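Local coordinates for C-type lectin domain family 4, member a4 (PDB 3VYK), which recognises bisected N-glycans at the calcium-dependent lectin domain of a dendritic cell inhibitory receptor of the mouse, at residues V40-Q45 against W73-Q78; D96-V101 against G111-P116. All coordinates share one frame; numbering follows the deposited sequence. Where two conformers were deposited one is given.

Both contacts belong to one C-type lectin domain, and their centres lie about 14 Å apart. Interaction 2 is at the ligand: it joins strands 100-106 and 109-115 at the calcium ion and supplies three of the five residues that bind it, with mannose bound to the ion. Interaction 1 lies away from that site, where the loop before helix 45-53 packs against the end of strand 73-75. Tryptophans connect the two. Trp73 CZ3 lies 3.5 Å from Val101 CG2, and Trp73 CH2 is 3.8 Å from CB of the calcium ligand Asp114. Further along, Trp75 CZ2 comes within 3.9 Å of Trp112 CH2, so the two contacts touch through both tryptophans of strand 73-75.

Interaction 1. Residues V40-Q45 against W73-Q78; sequences VVIHSQ and WRWIDQ
Trp75, at the end of strand 73-75 in the C-type lectin fold, packs its indole against Val41, Ile42 and His43 in the loop that leads from strand 38-39 to helix 45-53. The valine comes over one face of the indole: Val41 CG1 sits 3.9 Å from the centroid of the five-membered ring and 24° off its normal, a CH-pi contact. With CG1 opposite the backbone N (chi1 167°), CG1 lies over the indole and CG2 mainly against the carboxylate of Asp77, 3.8 Å from Asp77 CG, though each methyl also brushes the other partner. Further out on the same face, the backbone nitrogen Ile42 N lies 3.4 Å above the ring plane, and Ile42 O approaches Trp75 CZ2 to 3.2 Å. The side chain of Ile42 adds an apolar touch, its CB 4.0 Å from Trp75 CH2. His43 meets the pyrrole part of the indole obliquely, the two ring planes inclined at 59° and His43 CE1 3.9 Å from Trp75 NE1. Next comes a type I turn from Trp75 to Gln78, closed by the backbone bond from Gln78 N to Trp75 O (3.1 Å), which brings Asp77 back toward the loop. Outside the two segments, Thr79 OG1 is hydrogen-bonded to both His43 NE2 and Asp77 OD1, joining loop and turn through one hydroxyl, and Leu65 of strand 61-67 also touches Trp75. No hydrogen bond passes directly between 40-45 and 73-78. A branched valine suits its place by serving two neighbours at once, and the broad indole offers enough surface for the loop backbone and three side chains; the loop is therefore joined to the strand by dispersion and CH-pi contacts, with its polar tie made indirectly through the threonine.

Interaction 2. Residues D96-V101 against G111-P116; sequences DWERCV and GWNDIP. With CA (calcium ion), chain C; MAN (alpha-D-mannopyranose), chain B; NAG (2-acetamido-2-deoxy-beta-D-glucopyranose), chain D; NAG (2-acetamido-2-deoxy-beta-D-glucopyranose), chain E.
Glu98 and Asp114 meet at the calcium ion of the sugar-binding site, Asp114 belonging to the Trp-Asn-Asp (WND) sequence of C-type lectins. Glu98 OE1 binds the ion at 2.4 Å; Asp114 grips it twice, through its backbone O and, at 2.3 Å, through OD1. Asn113, with Glu92 and Asn94, just before residues 96-101, supplies further ligands, and mannose O3 and O4 complete the shell. Glu98 divides its carboxylate: extended beyond CG, it keeps OE1 on the metal while OE2 accepts a hydrogen bond of 2.7 Å from O6 of the N-acetylglucosamine of chain E. Pro116 also touches that sugar, the CD of its compact, puckered ring 3.5 Å from the sugar C6. Next to the metal site, the strands are tied by Cys100 N to Ile115 O (3.2 Å) and Ile115 N to Cys100 O (2.9 Å). A classic beta bulge sets both Arg99 and Cys100 opposite Ile115. Asp114 OD2 is held by a salt bridge to Arg71. The site thus lies at the open end of the hairpin of strands 100-106 and 109-115, with strand 61-67 paired to strand 100-106 and the Cys100-Cys117 disulfide fastening the hairpin to the following loop.

Interaction 1. Residues V40-Q45 against W73-Q78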
ATOM      1  N   VAL A  40      -1.923  -4.220   0.555  1.00 14.60           N
ATOM      2  CA  VAL A  40      -0.722  -4.777  -0.071  1.00 13.94           C
ATOM      3  C   VAL A  40       0.536  -4.717   0.802  1.00 13.49           C
ATOM      4  O   VAL A  40       0.794  -3.737   1.497  1.00 13.28           O
ATOM      5  CB  VAL A  40      -0.495  -4.150  -1.462  1.00 14.17           C
ATOM      6  CG1 VAL A  40      -0.098  -2.683  -1.358  1.00 14.14           C
ATOM      7  CG2 VAL A  40       0.509  -4.956  -2.266  1.00 15.42           C
ATOM      8  N   VAL A  41       1.301  -5.800   0.757  1.00 13.63           N
ATOM      9  CA  VAL A  41       2.561  -5.920   1.464  1.00 13.71           C
ATOM     10  C   VAL A  41       3.642  -6.054   0.396  1.00 13.71           C
ATOM     11  O   VAL A  41       3.579  -6.957  -0.431  1.00 15.30           O
ATOM     12  CB  VAL A  41       2.529  -7.156   2.397  1.00 13.76           C
ATOM     13  CG1 VAL A  41       3.917  -7.495   2.911  1.00 13.86           C
ATOM     14  CG2 VAL A  41       1.562  -6.915   3.560  1.00 14.13           C
ATOM     15  N   ILE A  42       4.610  -5.138   0.397  1.00 13.17           N
ATOM     16  CA  ILE A  42       5.532  -4.989  -0.735  0.75 13.22           C
ATOM     17  C   ILE A  42       6.930  -5.447  -0.332  1.00 13.98           C
ATOM     18  O   ILE A  42       7.539  -4.873   0.574  1.00 15.14           O
ATOM     19  CB  ILE A  42       5.545  -3.523  -1.204  0.75 12.51           C
ATOM     20  CG1 ILE A  42       4.135  -3.094  -1.620  0.75 12.32           C
ATOM     21  CG2 ILE A  42       6.511  -3.335  -2.373  0.75 12.69           C
ATOM     22  CD1 ILE A  42       3.989  -1.602  -1.852  0.75 12.31           C
ATOM     23  N   HIS A  43       7.439  -6.479  -1.010  1.00 15.01           N
ATOM     24  CA  HIS A  43       8.718  -7.074  -0.608  1.00 16.09           C
ATOM     25  C   HIS A  43       9.864  -6.935  -1.573  1.00 15.45           C
ATOM     26  O   HIS A  43      10.955  -7.431  -1.302  1.00 16.44           O
ATOM     27  CB  HIS A  43       8.532  -8.528  -0.197  1.00 18.23           C
ATOM     28  CG  HIS A  43       7.993  -8.693   1.201  1.00 19.17           C
ATOM     29  ND1 HIS A  43       8.643  -8.231   2.287  1.00 20.06           N
ATOM     30  CD2 HIS A  43       6.825  -9.294   1.665  1.00 19.93           C
ATOM     31  CE1 HIS A  43       7.922  -8.519   3.394  1.00 19.93           C
ATOM     32  NE2 HIS A  43       6.810  -9.161   3.010  1.00 20.09           N
ATOM     33  N   SER A  44       9.649  -6.223  -2.674  1.00 14.11           N
ATOM     34  CA  SER A  44      10.702  -6.016  -3.678  1.00 13.18           C
ATOM     35  C   SER A  44      10.379  -4.827  -4.550  1.00 12.48           C
ATOM     36  O   SER A  44       9.219  -4.392  -4.635  1.00 11.95           O
ATOM     37  CB  SER A  44      10.852  -7.255  -4.571  1.00 13.03           C
ATOM     38  OG  SER A  44       9.676  -7.468  -5.350  1.00 13.98           O
ATOM     39  N   GLN A  45      11.409  -4.305  -5.217  1.00 12.49           N
ATOM     40  CA  GLN A  45      11.190  -3.277  -6.234  1.00 12.74           C
ATOM     41  C   GLN A  45      10.338  -3.793  -7.391  1.00 12.43           C
ATOM     42  O   GLN A  45       9.548  -3.047  -7.945  1.00 13.08           O
ATOM     43  CB  GLN A  45      12.482  -2.661  -6.778  1.00 13.32           C
ATOM     44  CG  GLN A  45      12.162  -1.473  -7.679  1.00 14.77           C
ATOM     45  CD  GLN A  45      13.346  -0.604  -8.045  1.00 15.53           C
ATOM     46  OE1 GLN A  45      13.324   0.085  -9.084  1.00 17.32           O
ATOM     47  NE2 GLN A  45      14.371  -0.607  -7.208  1.00 15.36           N
ATOM     48  N   TRP A  73       8.265   0.371  11.579  1.00 13.93           N
ATOM     49  CA  TRP A  73       7.350   0.019  10.491  1.00 13.97           C
ATOM     50  C   TRP A  73       7.124  -1.461  10.452  1.00 14.49           C
ATOM     51  O   TRP A  73       8.075  -2.251  10.502  1.00 15.55           O
ATOM     52  CB  TRP A  73       7.855   0.544   9.138  1.00 13.62           C
ATOM     53  CG  TRP A  73       8.002   2.042   9.190  1.00 13.20           C
ATOM     54  CD1 TRP A  73       9.171   2.775   9.373  1.00 13.52           C
ATOM     55  CD2 TRP A  73       6.924   3.035   9.160  1.00 12.78           C
ATOM     56  NE1 TRP A  73       8.896   4.125   9.425  1.00 13.40           N
ATOM     57  CE2 TRP A  73       7.564   4.342   9.308  1.00 13.16           C
ATOM     58  CE3 TRP A  73       5.535   2.973   9.021  1.00 12.66           C
ATOM     59  CZ2 TRP A  73       6.831   5.519   9.308  1.00 13.31           C
ATOM     60  CZ3 TRP A  73       4.806   4.172   9.019  1.00 12.98           C
ATOM     61  CH2 TRP A  73       5.447   5.412   9.162  1.00 13.01           C
ATOM     62  N   ARG A  74       5.854  -1.845  10.399  1.00 14.61           N
ATOM     63  CA  ARG A  74       5.470  -3.261  10.427  0.50 14.49           C
ATOM     64  C   ARG A  74       4.397  -3.573   9.398  1.00 14.90           C
ATOM     65  O   ARG A  74       3.443  -2.817   9.229  1.00 14.52           O
ATOM     66  CB  ARG A  74       4.995  -3.686  11.830  1.00 16.43           C
ATOM     67  CG  ARG A  74       6.010  -3.486  12.942  1.00 18.89           C
ATOM     68  CD  ARG A  74       7.185  -4.446  12.801  1.00 21.33           C
ATOM     69  NE  ARG A  74       8.164  -4.311  13.880  1.00 23.47           N
ATOM     70  CZ  ARG A  74       9.274  -3.573  13.810  1.00 25.01           C
ATOM     71  NH1 ARG A  74       9.568  -2.888  12.715  1.00 25.72           N
ATOM     72  NH2 ARG A  74      10.098  -3.515  14.848  1.00 26.34           N
ATOM     73  N   TRP A  75       4.565  -4.681   8.682  1.00 14.26           N
ATOM     74  CA  TRP A  75       3.563  -5.124   7.720  1.00 14.74           C
ATOM     75  C   TRP A  75       2.424  -5.788   8.418  1.00 15.94           C
ATOM     76  O   TRP A  75       2.622  -6.463   9.432  1.00 17.12           O
ATOM     77  CB  TRP A  75       4.170  -6.120   6.726  1.00 14.12           C
ATOM     78  CG  TRP A  75       5.192  -5.504   5.810  1.00 13.87           C
ATOM     79  CD1 TRP A  75       6.567  -5.741   5.782  1.00 14.12           C
ATOM     80  CD2 TRP A  75       4.954  -4.494   4.772  1.00 13.39           C
ATOM     81  NE1 TRP A  75       7.171  -4.985   4.809  1.00 14.32           N
ATOM     82  CE2 TRP A  75       6.252  -4.213   4.167  1.00 13.25           C
ATOM     83  CE3 TRP A  75       3.824  -3.835   4.289  1.00 13.51           C
ATOM     84  CZ2 TRP A  75       6.398  -3.292   3.132  1.00 13.22           C
ATOM     85  CZ3 TRP A  75       3.977  -2.910   3.253  1.00 13.65           C
ATOM     86  CH2 TRP A  75       5.233  -2.644   2.689  1.00 13.64           C
ATOM     87  N   ILE A  76       1.228  -5.624   7.869  1.00 16.47           N
ATOM     88  CA  ILE A  76       0.018  -6.158   8.506  1.00 18.48           C
ATOM     89  C   ILE A  76      -0.080  -7.683   8.509  1.00 19.29           C
ATOM     90  O   ILE A  76      -0.820  -8.246   9.324  1.00 20.86           O
ATOM     91  CB  ILE A  76      -1.270  -5.542   7.931  1.00 19.22           C
ATOM     92  CG1 ILE A  76      -1.396  -5.826   6.423  1.00 19.38           C
ATOM     93  CG2 ILE A  76      -1.330  -4.060   8.294  1.00 20.44           C
ATOM     94  CD1 ILE A  76      -2.688  -5.337   5.799  1.00 20.88           C
ATOM     95  N   ASP A  77       0.653  -8.351   7.618  1.00 19.31           N
ATOM     96  CA  ASP A  77       0.658  -9.822   7.608  1.00 20.15           C
ATOM     97  C   ASP A  77       1.784 -10.401   8.456  1.00 20.71           C
ATOM     98  O   ASP A  77       2.044 -11.615   8.413  1.00 22.11           O
ATOM     99  CB  ASP A  77       0.699 -10.372   6.180  1.00 20.01           C
ATOM    100  CG  ASP A  77       2.017 -10.110   5.473  1.00 19.69           C
ATOM    101  OD1 ASP A  77       2.901  -9.418   6.014  1.00 19.58           O
ATOM    102  OD2 ASP A  77       2.168 -10.616   4.346  1.00 20.46           O
ATOM    103  N   GLN A  78       2.440  -9.529   9.221  1.00 21.23           N
ATOM    104  CA  GLN A  78       3.530  -9.880  10.137  1.00 22.50           C
ATOM    105  C   GLN A  78       4.792 -10.423   9.465  1.00 21.95           C
ATOM    106  O   GLN A  78       5.701 -10.897  10.157  1.00 23.38           O
ATOM    107  CB  GLN A  78       3.048 -10.829  11.246  1.00 25.26           C
ATOM    108  CG  GLN A  78       2.064 -10.202  12.224  1.00 28.34           C
ATOM    109  CD  GLN A  78       1.380 -11.246  13.081  1.00 31.27           C
ATOM    110  OE1 GLN A  78       0.490 -11.958  12.617  1.00 33.88           O
ATOM    111  NE2 GLN A  78       1.797 -11.346  14.337  1.00 33.51           N
TER

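Interaction 2. Residues D96-V101 against G111-P116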
ATOM      1  N   ASP A  96       5.303  11.930  13.355  1.00 15.19           N
ATOM      2  CA  ASP A  96       4.971  10.840  14.289  1.00 15.61           C
ATOM      3  C   ASP A  96       3.502  10.439  14.309  1.00 14.99           C
ATOM      4  O   ASP A  96       3.185   9.276  14.567  1.00 15.78           O
ATOM      5  CB  ASP A  96       5.445  11.148  15.724  1.00 16.47           C
ATOM      6  CG  ASP A  96       4.508  12.099  16.470  1.00 17.75           C
ATOM      7  OD1 ASP A  96       4.668  13.321  16.329  1.00 19.05           O
ATOM      8  OD2 ASP A  96       3.617  11.619  17.197  1.00 18.94           O
ATOM      9  N   TRP A  97       2.644  11.417  14.022  0.50 14.96           N
ATOM     10  CA  TRP A  97       1.203  11.261  14.027  0.50 14.74           C
ATOM     11  C   TRP A  97       0.659  10.772  12.705  0.50 14.31           C
ATOM     12  O   TRP A  97      -0.551  10.613  12.553  0.50 14.53           O
ATOM     13  CB  TRP A  97       0.554  12.583  14.449  0.50 14.78           C
ATOM     14  CG  TRP A  97       1.097  13.775  13.697  0.50 14.55           C
ATOM     15  CD1 TRP A  97       2.243  14.518  13.977  0.50 14.69           C
ATOM     16  CD2 TRP A  97       0.533  14.392  12.494  0.50 14.62           C
ATOM     17  NE1 TRP A  97       2.415  15.524  13.058  0.50 14.74           N
ATOM     18  CE2 TRP A  97       1.425  15.502  12.140  0.50 14.70           C
ATOM     19  CE3 TRP A  97      -0.579  14.150  11.707  0.50 14.80           C
ATOM     20  CZ2 TRP A  97       1.185  16.314  11.043  0.50 14.94           C
ATOM     21  CZ3 TRP A  97      -0.804  14.975  10.606  0.50 14.99           C
ATOM     22  CH2 TRP A  97       0.057  16.029  10.284  0.50 15.17           C
ATOM     23  N   GLU A  98       1.559  10.517  11.751  1.00 13.86           N
ATOM     24  CA  GLU A  98       1.230   9.933  10.449  1.00 13.55           C
ATOM     25  C   GLU A  98       1.672   8.474  10.523  1.00 13.36           C
ATOM     26  O   GLU A  98       2.847   8.147  10.280  1.00 13.39           O
ATOM     27  CB  GLU A  98       1.948  10.681   9.315  1.00 13.06           C
ATOM     28  CG  GLU A  98       1.473  12.124   9.117  1.00 13.51           C
ATOM     29  CD  GLU A  98       2.008  12.759   7.835  1.00 13.54           C
ATOM     30  OE1 GLU A  98       3.238  12.745   7.581  1.00 13.60           O
ATOM     31  OE2 GLU A  98       1.174  13.287   7.069  1.00 14.03           O
ATOM     32  N   ARG A  99       0.747   7.598  10.906  1.00 13.65           N
ATOM     33  CA  ARG A  99       1.140   6.234  11.251  1.00 13.98           C
ATOM     34  C   ARG A  99       0.850   5.211  10.160  1.00 13.61           C
ATOM     35  O   ARG A  99       1.220   4.046  10.300  1.00 13.75           O
ATOM     36  CB  ARG A  99       0.485   5.812  12.573  1.00 15.45           C
ATOM     37  CG  ARG A  99       0.914   6.654  13.777  1.00 17.03           C
ATOM     38  CD  ARG A  99       0.276   6.150  15.078  1.00 17.62           C
ATOM     39  NE  ARG A  99      -1.143   5.859  14.877  1.00 18.23           N
ATOM     40  CZ  ARG A  99      -2.112   6.770  14.898  1.00 19.11           C
ATOM     41  NH1 ARG A  99      -1.836   8.049  15.152  1.00 19.06           N
ATOM     42  NH2 ARG A  99      -3.357   6.396  14.666  1.00 20.18           N
ATOM     43  N   CYS A 100       0.180   5.656   9.095  1.00 13.02           N
ATOM     44  CA  CYS A 100      -0.161   4.834   7.939  1.00 13.01           C
ATOM     45  C   CYS A 100       0.630   5.333   6.737  1.00 12.57           C
ATOM     46  O   CYS A 100       1.286   6.373   6.810  1.00 12.51           O
ATOM     47  CB  CYS A 100      -1.663   4.883   7.672  1.00 13.53           C
ATOM     48  SG  CYS A 100      -2.625   3.931   8.877  1.00 14.79           S
ATOM     49  N   VAL A 101       0.602   4.562   5.656  1.00 12.19           N
ATOM     50  CA  VAL A 101       1.466   4.823   4.501  1.00 12.15           C
ATOM     51  C   VAL A 101       0.682   4.715   3.203  1.00 11.76           C
ATOM     52  O   VAL A 101      -0.084   3.751   3.001  1.00 12.32           O
ATOM     53  CB  VAL A 101       2.648   3.825   4.467  1.00 11.71           C
ATOM     54  CG1 VAL A 101       3.576   4.092   3.275  1.00 12.40           C
ATOM     55  CG2 VAL A 101       3.451   3.861   5.759  1.00 12.43           C
ATOM     56  N   GLY A 111       6.398   6.938  -4.840  1.00 12.99           N
ATOM     57  CA  GLY A 111       7.066   6.633  -3.581  1.00 13.06           C
ATOM     58  C   GLY A 111       6.091   6.526  -2.429  1.00 12.15           C
ATOM     59  O   GLY A 111       4.875   6.702  -2.596  1.00 12.54           O
ATOM     60  N   TRP A 112       6.641   6.234  -1.260  1.00 12.06           N
ATOM     61  CA  TRP A 112       5.843   6.090  -0.043  1.00 11.73           C
ATOM     62  C   TRP A 112       5.881   7.344   0.783  1.00 11.76           C
ATOM     63  O   TRP A 112       6.922   8.004   0.909  1.00 11.82           O
ATOM     64  CB  TRP A 112       6.384   4.973   0.830  1.00 11.48           C
ATOM     65  CG  TRP A 112       6.418   3.593   0.230  1.00 11.48           C
ATOM     66  CD1 TRP A 112       5.862   3.134  -0.964  1.00 11.90           C
ATOM     67  CD2 TRP A 112       7.034   2.422   0.854  1.00 11.39           C
ATOM     68  NE1 TRP A 112       6.135   1.790  -1.130  1.00 11.92           N
ATOM     69  CE2 TRP A 112       6.813   1.303  -0.062  1.00 11.53           C
ATOM     70  CE3 TRP A 112       7.733   2.203   2.039  1.00 11.37           C
ATOM     71  CZ2 TRP A 112       7.298   0.019   0.214  1.00 11.49           C
ATOM     72  CZ3 TRP A 112       8.208   0.914   2.301  1.00 11.14           C
ATOM     73  CH2 TRP A 112       7.979  -0.149   1.415  1.00 11.78           C
ATOM     74  N   ASN A 113       4.737   7.662   1.392  1.00 11.85           N
ATOM     75  CA  ASN A 113       4.640   8.808   2.308  1.00 11.36           C
ATOM     76  C   ASN A 113       3.816   8.393   3.507  1.00 11.44           C
ATOM     77  O   ASN A 113       2.760   7.793   3.349  1.00 11.43           O
ATOM     78  CB  ASN A 113       3.984   9.996   1.596  1.00 11.92           C
ATOM     79  CG  ASN A 113       3.684  11.158   2.532  1.00 12.01           C
ATOM     80  OD1 ASN A 113       4.433  11.450   3.467  1.00 12.61           O
ATOM     81  ND2 ASN A 113       2.578  11.851   2.246  1.00 13.19           N
ATOM     82  N   ASP A 114       4.313   8.697   4.704  1.00 11.36           N
ATOM     83  CA  ASP A 114       3.475   8.545   5.892  1.00 11.64           C
ATOM     84  C   ASP A 114       2.412   9.638   5.929  1.00 11.62           C
ATOM     85  O   ASP A 114       2.697  10.832   5.662  1.00 12.26           O
ATOM     86  CB  ASP A 114       4.290   8.489   7.200  1.00 11.69           C
ATOM     87  CG  ASP A 114       5.094   9.752   7.476  1.00 11.73           C
ATOM     88  OD1 ASP A 114       5.478  10.469   6.514  1.00 11.89           O
ATOM     89  OD2 ASP A 114       5.370   9.986   8.681  1.00 11.96           O
ATOM     90  N   ILE A 115       1.190   9.177   6.230  1.00 11.74           N
ATOM     91  CA  ILE A 115       0.011  10.047   6.350  1.00 12.38           C
ATOM     92  C   ILE A 115      -0.883   9.627   7.537  1.00 12.83           C
ATOM     93  O   ILE A 115      -0.726   8.543   8.102  1.00 12.96           O
ATOM     94  CB  ILE A 115      -0.843  10.064   5.052  1.00 12.30           C
ATOM     95  CG1 ILE A 115      -1.564   8.729   4.806  1.00 12.57           C
ATOM     96  CG2 ILE A 115      -0.001  10.486   3.848  1.00 12.37           C
ATOM     97  CD1 ILE A 115      -2.795   8.900   3.940  1.00 12.81           C
ATOM     98  N   PRO A 116      -1.847  10.494   7.916  1.00 13.03           N
ATOM     99  CA  PRO A 116      -2.771  10.076   8.955  1.00 13.17           C
ATOM    100  C   PRO A 116      -3.676   8.952   8.467  1.00 13.18           C
ATOM    101  O   PRO A 116      -4.191   8.996   7.342  1.00 13.43           O
ATOM    102  CB  PRO A 116      -3.573  11.358   9.233  1.00 12.96           C
ATOM    103  CG  PRO A 116      -2.689  12.464   8.759  1.00 13.30           C
ATOM    104  CD  PRO A 116      -2.101  11.884   7.507  1.00 13.33           C
TER
HETATM  105 CA    CA C1007       4.516  12.395   5.627  1.00 13.53          CA
HETATM  106  C1  MAN B   2       1.815  16.922   3.165  1.00 15.66           C
HETATM  107  C2  MAN B   2       1.516  15.496   3.636  1.00 14.62           C
HETATM  108  C3  MAN B   2       2.676  14.956   4.484  1.00 14.89           C
HETATM  109  C4  MAN B   2       3.976  15.079   3.707  1.00 14.52           C
HETATM  110  C5  MAN B   2       4.187  16.546   3.276  1.00 15.34           C
HETATM  111  C6  MAN B   2       5.459  16.727   2.444  1.00 16.73           C
HETATM  112  O2  MAN B   2       1.375  14.688   2.484  1.00 15.14           O
HETATM  113  O3  MAN B   2       2.597  13.574   4.851  1.00 14.28           O
HETATM  114  O4  MAN B   2       4.957  14.503   4.568  1.00 14.07           O
HETATM  115  O5  MAN B   2       3.070  16.986   2.512  1.00 15.61           O
HETATM  116  O6  MAN B   2       5.660  18.117   2.206  1.00 18.68           O
HETATM  117  C1  NAG D   3       0.061  14.635   1.935  1.00 15.21           C
HETATM  118  C2  NAG D   3       0.190  14.142   0.485  1.00 16.32           C
HETATM  119  C3  NAG D   3      -1.178  13.944  -0.165  1.00 17.46           C
HETATM  120  C4  NAG D   3      -2.099  13.131   0.746  1.00 17.41           C
HETATM  121  C5  NAG D   3      -2.110  13.689   2.175  1.00 16.36           C
HETATM  122  C6  NAG D   3      -2.865  12.793   3.148  1.00 16.13           C
HETATM  123  C7  NAG D   3       2.334  14.847  -0.474  1.00 17.19           C
HETATM  124  C8  NAG D   3       3.096  15.952  -1.136  1.00 17.73           C
HETATM  125  N2  NAG D   3       1.051  15.089  -0.205  1.00 17.08           N
HETATM  126  O3  NAG D   3      -1.006  13.251  -1.388  1.00 19.66           O
HETATM  127  O4  NAG D   3      -3.407  13.118   0.231  1.00 18.12           O
HETATM  128  O5  NAG D   3      -0.785  13.764   2.665  1.00 15.34           O
HETATM  129  O6  NAG D   3      -4.250  13.068   3.163  1.00 17.15           O
HETATM  130  O7  NAG D   3       2.892  13.778  -0.188  1.00 17.24           O
HETATM  131  C1  NAG E   6      -1.790  18.418   4.626  1.00 18.17           C
HETATM  132  C2  NAG E   6      -3.118  18.340   3.881  1.00 18.97           C
HETATM  133  C3  NAG E   6      -4.154  17.609   4.733  1.00 18.34           C
HETATM  134  C4  NAG E   6      -3.619  16.273   5.257  1.00 17.70           C
HETATM  135  C5  NAG E   6      -2.238  16.477   5.877  1.00 16.81           C
HETATM  136  C6  NAG E   6      -1.605  15.156   6.307  1.00 16.35           C
HETATM  137  C7  NAG E   6      -3.469  20.235   2.359  1.00 21.74           C
HETATM  138  C8  NAG E   6      -4.018  21.629   2.232  1.00 22.88           C
HETATM  139  N2  NAG E   6      -3.597  19.682   3.569  1.00 20.77           N
HETATM  140  O3  NAG E   6      -5.301  17.396   3.943  1.00 19.69           O
HETATM  141  O4  NAG E   6      -4.519  15.762   6.219  1.00 18.43           O
HETATM  142  O5  NAG E   6      -1.349  17.114   4.970  1.00 17.17           O
HETATM  143  O6  NAG E   6      -0.498  15.407   7.146  1.00 16.25           O
HETATM  144  O7  NAG E   6      -2.937  19.692   1.388  1.00 23.44           O